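Local atomic coordinates of L-lysine 6-oxidase (Marinomonas mediterranea, PDB entry 3WEU), a protein that oxidises the side-chain amine of L-lysine with a cysteine tryptophylquinone cofactor, releasing hydrogen peroxide that kills bacteria. Residues F346-N351 with T408-L413; L261-F266 with A404-Q409. One frame throughout, in Å; residues are numbered along the deposited sequence.

From the N terminus, helix 261-272 comes first; its opening turns, 261-266, wait 137 residues before 404-409 returns to them in contact 2. Within that interval the chain runs through helix 295-308 and helix 336-344, and the loop 346-351 that follows meets 408-413 in contact 1, a closure of 56 intervening residues. The two loops overlap rather than nest, since 408-413 runs past 404-409; both end around the start of helix 407-418 and share Thr408 and Gln409. Contact 2 joins that helix start to helix 261-272, contact 1 joins it to the loop, and their centres lie about 9 Å apart. They also touch directly, with Phe346 CD2 3.6 Å from Leu405 CD1.

Contact 1. Residues F346-N351 with T408-L413; sequences FRQLDN and TQLFLL
Leu413 sets a single methyl, CD2, on the middle of the Phe346 ring: the carbon sits 3.6 Å from the ring centroid and only 7° off the ring normal, a clean CH-pi contact over the face. The six ring carbons lie at nearly equal distances from it, and the two side chains cross at about a right angle. Leu413 gets there because its CG stands anti to the backbone N (chi1 -166°), and Leu410, one turn earlier, uses the same first torsion. Leu410 carries most of the contact, its two methyls parted between Phe346 and the loop beyond. Its CD1 rests 4.0 Å from Phe346 CB, while CD2 lies 3.7 Å from Leu349 CD1 and 4.0 Å from Arg347 O. This is a helix-on-loop interface, one side of helix 407-418 laid against the extended segment that leaves helix 336-344, and Tyr343 of that helix touches both leucines. Arg347, whose CB points away from the helix, donates through NE to Val363 O and through NH1 to Leu403 O. On the solvent side, exposed Gln348 and partly exposed Leu349 each give up less surface to the helix than Phe346. Gln348 bends back at chi2 (-72°), bringing its amide across the end of Leu410, NE2 3.8 Å from Leu410 CD2; Gln348 NE2 is hydrogen-bonded to Tyr343 OH. Leu349 and Leu410 lie side by side, pointing opposite ways, near a bound 1,2-ethanediol, probably from the crystallisation liquor.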
ATOM      1  N   PHE A 346      12.031   5.455 -44.254  1.00 13.19           N
ATOM      2  CA  PHE A 346      10.717   5.441 -43.579  1.00 13.29           C
ATOM      3  C   PHE A 346      10.190   4.041 -43.520  1.00 13.85           C
ATOM      4  O   PHE A 346      10.313   3.283 -44.469  1.00 13.98           O
ATOM      5  CB  PHE A 346       9.746   6.416 -44.228  1.00 13.30           C
ATOM      6  CG  PHE A 346      10.055   7.861 -43.872  1.00 13.22           C
ATOM      7  CD1 PHE A 346      11.186   8.493 -44.338  1.00 13.54           C
ATOM      8  CD2 PHE A 346       9.195   8.543 -43.069  1.00 14.03           C
ATOM      9  CE1 PHE A 346      11.488   9.798 -43.969  1.00 14.36           C
ATOM     10  CE2 PHE A 346       9.450   9.841 -42.667  1.00 13.99           C
ATOM     11  CZ  PHE A 346      10.605  10.478 -43.103  1.00 13.72           C
ATOM     12  N   ARG A 347       9.649   3.673 -42.342  1.00 13.50           N
ATOM     13  CA  ARG A 347       8.969   2.379 -42.210  1.00 13.16           C
ATOM     14  C   ARG A 347       7.703   2.337 -43.045  1.00 14.74           C
ATOM     15  O   ARG A 347       6.847   3.260 -43.014  1.00 14.14           O
ATOM     16  CB  ARG A 347       8.632   2.029 -40.768  1.00 12.50           C
ATOM     17  CG  ARG A 347       9.819   2.015 -39.815  1.00 13.08           C
ATOM     18  CD  ARG A 347       9.439   1.357 -38.467  1.00 13.30           C
ATOM     19  NE  ARG A 347      10.622   1.502 -37.635  1.00 13.16           N
ATOM     20  CZ  ARG A 347      10.992   2.640 -37.018  1.00 13.10           C
ATOM     21  NH1 ARG A 347      10.261   3.711 -37.004  1.00 12.28           N
ATOM     22  NH2 ARG A 347      12.118   2.676 -36.360  1.00 14.34           N
ATOM     23  N   GLN A 348       7.609   1.267 -43.847  1.00 15.98           N
ATOM     24  CA  GLN A 348       6.351   0.941 -44.497  1.00 16.31           C
ATOM     25  C   GLN A 348       5.354   0.562 -43.409  1.00 15.96           C
ATOM     26  O   GLN A 348       5.751   0.215 -42.271  1.00 15.43           O
ATOM     27  CB  GLN A 348       6.605  -0.194 -45.499  1.00 15.55           C
ATOM     28  CG  GLN A 348       7.513   0.217 -46.654  1.00 16.93           C
ATOM     29  CD  GLN A 348       6.823   1.157 -47.647  1.00 17.60           C
ATOM     30  OE1 GLN A 348       5.702   0.926 -48.035  1.00 18.94           O
ATOM     31  NE2 GLN A 348       7.445   2.261 -47.962  1.00 18.58           N
ATOM     32  N   LEU A 349       4.058   0.622 -43.737  1.00 17.52           N
ATOM     33  CA  LEU A 349       3.008   0.235 -42.800  1.00 16.07           C
ATOM     34  C   LEU A 349       2.827  -1.257 -42.673  1.00 17.67           C
ATOM     35  O   LEU A 349       2.871  -1.930 -43.692  1.00 14.16           O
ATOM     36  CB  LEU A 349       1.633   0.831 -43.133  1.00 16.69           C
ATOM     37  CG  LEU A 349       1.468   2.318 -42.767  1.00 17.55           C
ATOM     38  CD1 LEU A 349       2.343   3.179 -43.664  1.00 19.18           C
ATOM     39  CD2 LEU A 349       0.008   2.742 -42.912  1.00 20.57           C
ATOM     40  N   ASP A 350       2.605  -1.747 -41.454  1.00 14.50           N
ATOM     41  CA  ASP A 350       2.231  -3.142 -41.283  1.00 17.22           C
ATOM     42  C   ASP A 350       0.843  -3.355 -41.905  1.00 19.69           C
ATOM     43  O   ASP A 350       0.000  -2.461 -41.923  1.00 17.93           O
ATOM     44  CB  ASP A 350       2.104  -3.520 -39.806  1.00 17.26           C
ATOM     45  CG  ASP A 350       3.437  -3.735 -39.139  1.00 16.94           C
ATOM     46  OD1 ASP A 350       4.455  -3.489 -39.801  1.00 17.64           O
ATOM     47  OD2 ASP A 350       3.468  -4.103 -37.935  1.00 18.83           O
ATOM     48  N   ASN A 351       0.578  -4.579 -42.365  1.00 18.57           N
ATOM     49  CA  ASN A 351      -0.802  -4.934 -42.692  1.00 20.34           C
ATOM     50  C   ASN A 351      -1.627  -5.022 -41.375  1.00 20.87           C
ATOM     51  O   ASN A 351      -1.133  -4.877 -40.211  1.00 26.63           O
ATOM     52  CB  ASN A 351      -0.798  -6.259 -43.462  1.00 21.68           C
ATOM     53  CG  ASN A 351      -0.375  -7.419 -42.593  1.00 26.07           C
ATOM     54  OD1 ASN A 351      -0.566  -7.382 -41.365  1.00 30.63           O
ATOM     55  ND2 ASN A 351       0.212  -8.453 -43.201  1.00 31.86           N
ATOM     56  N   THR A 408      -1.434   7.728 -46.302  1.00 13.99           N
ATOM     57  CA  THR A 408      -1.506   8.848 -47.256  1.00 16.33           C
ATOM     58  C   THR A 408      -0.258   9.718 -47.211  1.00 15.89           C
ATOM     59  O   THR A 408       0.340  10.037 -48.256  1.00 14.97           O
ATOM     60  CB  THR A 408      -2.836   9.608 -47.117  1.00 16.91           C
ATOM     61  OG1 THR A 408      -3.898   8.656 -47.363  1.00 17.56           O
ATOM     62  CG2 THR A 408      -2.901  10.820 -48.078  1.00 18.92           C
ATOM     63  N   GLN A 409       0.226  10.032 -45.980  1.00 14.24           N
ATOM     64  CA  GLN A 409       1.479  10.721 -45.900  1.00 13.84           C
ATOM     65  C   GLN A 409       2.548   9.963 -46.609  1.00 13.32           C
ATOM     66  O   GLN A 409       3.378  10.527 -47.296  1.00 13.44           O
ATOM     67  CB  GLN A 409       1.874  10.933 -44.448  1.00 13.79           C
ATOM     68  CG  GLN A 409       0.959  11.819 -43.665  1.00 13.43           C
ATOM     69  CD  GLN A 409       1.354  11.873 -42.188  1.00 14.51           C
ATOM     70  OE1 GLN A 409       1.420  10.819 -41.508  1.00 14.13           O
ATOM     71  NE2 GLN A 409       1.689  13.066 -41.714  1.00 14.65           N
ATOM     72  N   LEU A 410       2.585   8.667 -46.403  1.00 14.51           N
ATOM     73  CA  LEU A 410       3.713   7.899 -46.948  1.00 13.78           C
ATOM     74  C   LEU A 410       3.599   7.758 -48.471  1.00 14.30           C
ATOM     75  O   LEU A 410       4.607   7.848 -49.204  1.00 13.44           O
ATOM     76  CB  LEU A 410       3.774   6.562 -46.270  1.00 15.19           C
ATOM     77  CG  LEU A 410       4.903   5.660 -46.691  1.00 16.84           C
ATOM     78  CD1 LEU A 410       6.249   6.178 -46.171  1.00 16.82           C
ATOM     79  CD2 LEU A 410       4.720   4.210 -46.269  1.00 16.91           C
ATOM     80  N   PHE A 411       2.369   7.629 -48.967  1.00 16.01           N
ATOM     81  CA  PHE A 411       2.162   7.620 -50.409  1.00 16.09           C
ATOM     82  C   PHE A 411       2.741   8.915 -51.055  1.00 16.21           C
ATOM     83  O   PHE A 411       3.477   8.906 -52.031  1.00 15.83           O
ATOM     84  CB  PHE A 411       0.679   7.524 -50.749  1.00 17.06           C
ATOM     85  CG  PHE A 411       0.418   7.805 -52.176  1.00 15.89           C
ATOM     86  CD1 PHE A 411       0.896   6.930 -53.125  1.00 18.74           C
ATOM     87  CD2 PHE A 411      -0.138   8.991 -52.566  1.00 15.44           C
ATOM     88  CE1 PHE A 411       0.736   7.187 -54.476  1.00 19.25           C
ATOM     89  CE2 PHE A 411      -0.307   9.263 -53.901  1.00 17.62           C
ATOM     90  CZ  PHE A 411       0.144   8.367 -54.875  1.00 17.39           C
ATOM     91  N   LEU A 412       2.401  10.039 -50.466  1.00 15.57           N
ATOM     92  CA  LEU A 412       2.872  11.298 -50.962  1.00 15.40           C
ATOM     93  C   LEU A 412       4.371  11.453 -50.863  1.00 14.53           C
ATOM     94  O   LEU A 412       5.030  11.951 -51.789  1.00 16.51           O
ATOM     95  CB  LEU A 412       2.111  12.438 -50.292  1.00 15.76           C
ATOM     96  CG  LEU A 412       0.610  12.553 -50.509  1.00 16.70           C
ATOM     97  CD1 LEU A 412      -0.102  13.504 -49.569  1.00 17.68           C
ATOM     98  CD2 LEU A 412       0.330  13.042 -51.912  1.00 19.66           C
ATOM     99  N   LEU A 413       4.963  10.955 -49.787  1.00 15.31           N
ATOM    100  CA  LEU A 413       6.392  10.933 -49.674  1.00 14.09           C
ATOM    101  C   LEU A 413       7.071  10.100 -50.767  1.00 14.80           C
ATOM    102  O   LEU A 413       8.063  10.513 -51.346  1.00 14.43           O
ATOM    103  CB  LEU A 413       6.851  10.510 -48.226  1.00 14.43           C
ATOM    104  CG  LEU A 413       8.328  10.794 -47.936  1.00 15.85           C
ATOM    105  CD1 LEU A 413       8.620  12.296 -47.829  1.00 15.86           C
ATOM    106  CD2 LEU A 413       8.735  10.097 -46.635  1.00 17.10           C
TER

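Contact 2. Residues L261-F266 with A404-Q409; sequences LSDTCF and ALDATQ
Gln409 OE1 is gripped twice, by Asp406 N at 3.1 Å and by Ser259 OG, while the same amide stacks against the Asp263 carboxylate of helix 261-272, planes 28° apart. The bond from Asp406 N is nearly straight and forms half of a capping box at the N terminus of helix 407-418. In return Gln409 N donates to Asp406 OD1 at 2.9 Å on the syn side, 31° out of the carboxylate plane, and Thr408 N adds a weak bond. A chi1 of 73° puts the Asp406 carboxylate between its own N and carbonyl carbon, turned back over the helix start. The other oxygen, Asp406 OD2, lies 3.2 Å from Asp263 CB and close to Asp263 O, an acceptor that offers it no proton; its donor is a water at 2.8 Å, also hydrogen-bonded to Thr264 OG1, which links the two segments. Gln409 NE2 donates to Ile258 O, and a second water bridges it to Asp263 OD1. Asp263 OD2 forms a salt bridge with Arg305 and accepts from Thr260 N. Beyond the polar part, Thr408 CG2 meets Phe266 CE2 at 3.6 Å. With Asp263 OD1 and Asp406 OD2 5.0 Å apart, the two carboxylates probably coexist because Arg305 offsets one charge, while the helix N terminus and a bridging water stabilise the other.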
ATOM      1  N   LEU A 261      -4.188  14.296 -35.858  1.00 14.38           N
ATOM      2  CA  LEU A 261      -5.539  13.750 -36.112  1.00 15.40           C
ATOM      3  C   LEU A 261      -6.190  14.281 -37.367  1.00 14.54           C
ATOM      4  O   LEU A 261      -6.989  13.578 -38.026  1.00 14.40           O
ATOM      5  CB  LEU A 261      -6.419  13.970 -34.910  1.00 17.17           C
ATOM      6  CG  LEU A 261      -7.452  12.949 -34.445  1.00 22.67           C
ATOM      7  CD1 LEU A 261      -8.824  13.332 -34.852  1.00 28.26           C
ATOM      8  CD2 LEU A 261      -7.173  11.448 -34.684  1.00 20.06           C
ATOM      9  N   SER A 262      -5.816  15.488 -37.801  1.00 16.03           N
ATOM     10  CA  SER A 262      -6.209  15.908 -39.169  1.00 14.38           C
ATOM     11  C   SER A 262      -5.630  15.016 -40.272  1.00 15.79           C
ATOM     12  O   SER A 262      -6.375  14.601 -41.174  1.00 15.04           O
ATOM     13  CB  SER A 262      -5.897  17.366 -39.460  1.00 15.96           C
ATOM     14  OG  SER A 262      -6.292  17.751 -40.776  1.00 15.67           O
ATOM     15  N   ASP A 263      -4.365  14.649 -40.156  1.00 14.48           N
ATOM     16  CA  ASP A 263      -3.794  13.670 -41.087  1.00 13.84           C
ATOM     17  C   ASP A 263      -4.630  12.360 -41.007  1.00 14.44           C
ATOM     18  O   ASP A 263      -4.908  11.766 -42.045  1.00 15.69           O
ATOM     19  CB  ASP A 263      -2.342  13.362 -40.816  1.00 13.42           C
ATOM     20  CG  ASP A 263      -1.489  14.560 -40.925  1.00 15.28           C
ATOM     21  OD1 ASP A 263      -1.622  15.265 -41.914  1.00 16.44           O
ATOM     22  OD2 ASP A 263      -0.750  14.864 -39.973  1.00 16.70           O
ATOM     23  N   THR A 264      -5.045  11.954 -39.811  1.00 15.42           N
ATOM     24  CA  THR A 264      -5.841  10.732 -39.673  1.00 15.73           C
ATOM     25  C   THR A 264      -7.143  10.857 -40.470  1.00 18.09           C
ATOM     26  O   THR A 264      -7.507   9.967 -41.297  1.00 17.38           O
ATOM     27  CB  THR A 264      -6.132  10.386 -38.224  1.00 17.74           C
ATOM     28  OG1 THR A 264      -4.902  10.158 -37.527  1.00 15.81           O
ATOM     29  CG2 THR A 264      -7.032   9.134 -38.138  1.00 18.10           C
ATOM     30  N   CYS A 265      -7.863  11.955 -40.239  1.00 16.84           N
ATOM     31  CA  CYS A 265      -9.153  12.158 -40.916  1.00 17.12           C
ATOM     32  C   CYS A 265      -8.963  12.228 -42.431  1.00 16.61           C
ATOM     33  O   CYS A 265      -9.784  11.667 -43.163  1.00 16.85           O
ATOM     34  CB  CYS A 265      -9.911  13.395 -40.381  1.00 16.57           C
ATOM     35  SG  CYS A 265     -10.491  13.129 -38.707  1.00 19.49           S
ATOM     36  N   PHE A 266      -7.915  12.926 -42.901  1.00 16.10           N
ATOM     37  CA  PHE A 266      -7.605  13.047 -44.294  1.00 16.10           C
ATOM     38  C   PHE A 266      -7.339  11.666 -44.920  1.00 18.14           C
ATOM     39  O   PHE A 266      -7.895  11.315 -45.936  1.00 16.53           O
ATOM     40  CB  PHE A 266      -6.379  13.986 -44.487  1.00 16.21           C
ATOM     41  CG  PHE A 266      -6.064  14.274 -45.906  1.00 15.92           C
ATOM     42  CD1 PHE A 266      -6.940  15.051 -46.654  1.00 17.98           C
ATOM     43  CD2 PHE A 266      -4.982  13.685 -46.550  1.00 14.83           C
ATOM     44  CE1 PHE A 266      -6.701  15.260 -48.007  1.00 19.14           C
ATOM     45  CE2 PHE A 266      -4.719  13.935 -47.872  1.00 16.74           C
ATOM     46  CZ  PHE A 266      -5.567  14.743 -48.612  1.00 18.13           C
ATOM     47  N   ALA A 404       5.152   4.431 -37.984  1.00 12.38           N
ATOM     48  CA  ALA A 404       5.176   4.789 -39.433  1.00 13.75           C
ATOM     49  C   ALA A 404       4.309   6.014 -39.566  1.00 13.46           C
ATOM     50  O   ALA A 404       3.446   6.329 -38.696  1.00 13.99           O
ATOM     51  CB  ALA A 404       4.569   3.658 -40.284  1.00 14.47           C
ATOM     52  N   LEU A 405       4.499   6.708 -40.680  1.00 14.18           N
ATOM     53  CA  LEU A 405       3.542   7.657 -41.138  1.00 13.79           C
ATOM     54  C   LEU A 405       2.202   6.970 -41.435  1.00 15.05           C
ATOM     55  O   LEU A 405       2.078   5.709 -41.486  1.00 15.08           O
ATOM     56  CB  LEU A 405       4.054   8.305 -42.406  1.00 13.06           C
ATOM     57  CG  LEU A 405       5.348   9.109 -42.297  1.00 13.82           C
ATOM     58  CD1 LEU A 405       5.817   9.613 -43.642  1.00 15.29           C
ATOM     59  CD2 LEU A 405       5.252  10.285 -41.351  1.00 15.24           C
ATOM     60  N   ASP A 406       1.168   7.768 -41.660  1.00 14.99           N
ATOM     61  CA  ASP A 406      -0.059   7.179 -42.148  1.00 15.30           C
ATOM     62  C   ASP A 406       0.069   6.897 -43.644  1.00 15.15           C
ATOM     63  O   ASP A 406       0.990   7.353 -44.278  1.00 14.50           O
ATOM     64  CB  ASP A 406      -1.336   7.972 -41.733  1.00 15.70           C
ATOM     65  CG  ASP A 406      -1.552   9.274 -42.447  1.00 16.81           C
ATOM     66  OD1 ASP A 406      -1.400   9.309 -43.692  1.00 16.78           O
ATOM     67  OD2 ASP A 406      -2.020  10.285 -41.772  1.00 17.30           O
ATOM     68  N   ALA A 407      -0.840   6.103 -44.171  1.00 16.18           N
ATOM     69  CA  ALA A 407      -0.688   5.568 -45.512  1.00 15.75           C
ATOM     70  C   ALA A 407      -0.700   6.663 -46.567  1.00 15.05           C
ATOM     71  O   ALA A 407       0.056   6.592 -47.526  1.00 15.30           O
ATOM     72  CB  ALA A 407      -1.772   4.541 -45.802  1.00 15.98           C
ATOM     73  N   THR A 408      -1.434   7.728 -46.302  1.00 13.99           N
ATOM     74  CA  THR A 408      -1.506   8.848 -47.256  1.00 16.33           C
ATOM     75  C   THR A 408      -0.258   9.718 -47.211  1.00 15.89           C
ATOM     76  O   THR A 408       0.340  10.037 -48.256  1.00 14.97           O
ATOM     77  CB  THR A 408      -2.836   9.608 -47.117  1.00 16.91           C
ATOM     78  OG1 THR A 408      -3.898   8.656 -47.363  1.00 17.56           O
ATOM     79  CG2 THR A 408      -2.901  10.820 -48.078  1.00 18.92           C
ATOM     80  N   GLN A 409       0.226  10.032 -45.980  1.00 14.24           N
ATOM     81  CA  GLN A 409       1.479  10.721 -45.900  1.00 13.84           C
ATOM     82  C   GLN A 409       2.548   9.963 -46.609  1.00 13.32           C
ATOM     83  O   GLN A 409       3.378  10.527 -47.296  1.00 13.44           O
ATOM     84  CB  GLN A 409       1.874  10.933 -44.448  1.00 13.79           C
ATOM     85  CG  GLN A 409       0.959  11.819 -43.665  1.00 13.43           C
ATOM     86  CD  GLN A 409       1.354  11.873 -42.188  1.00 14.51           C
ATOM     87  OE1 GLN A 409       1.420  10.819 -41.508  1.00 14.13           O
ATOM     88  NE2 GLN A 409       1.689  13.066 -41.714  1.00 14.65           N
TER
HETATM   89  O   HOH W   1       1.164  15.560 -43.393  1.00 25.42           O
HETATM   90  O   HOH W   2      -2.588   9.697 -39.115  1.00 16.72           O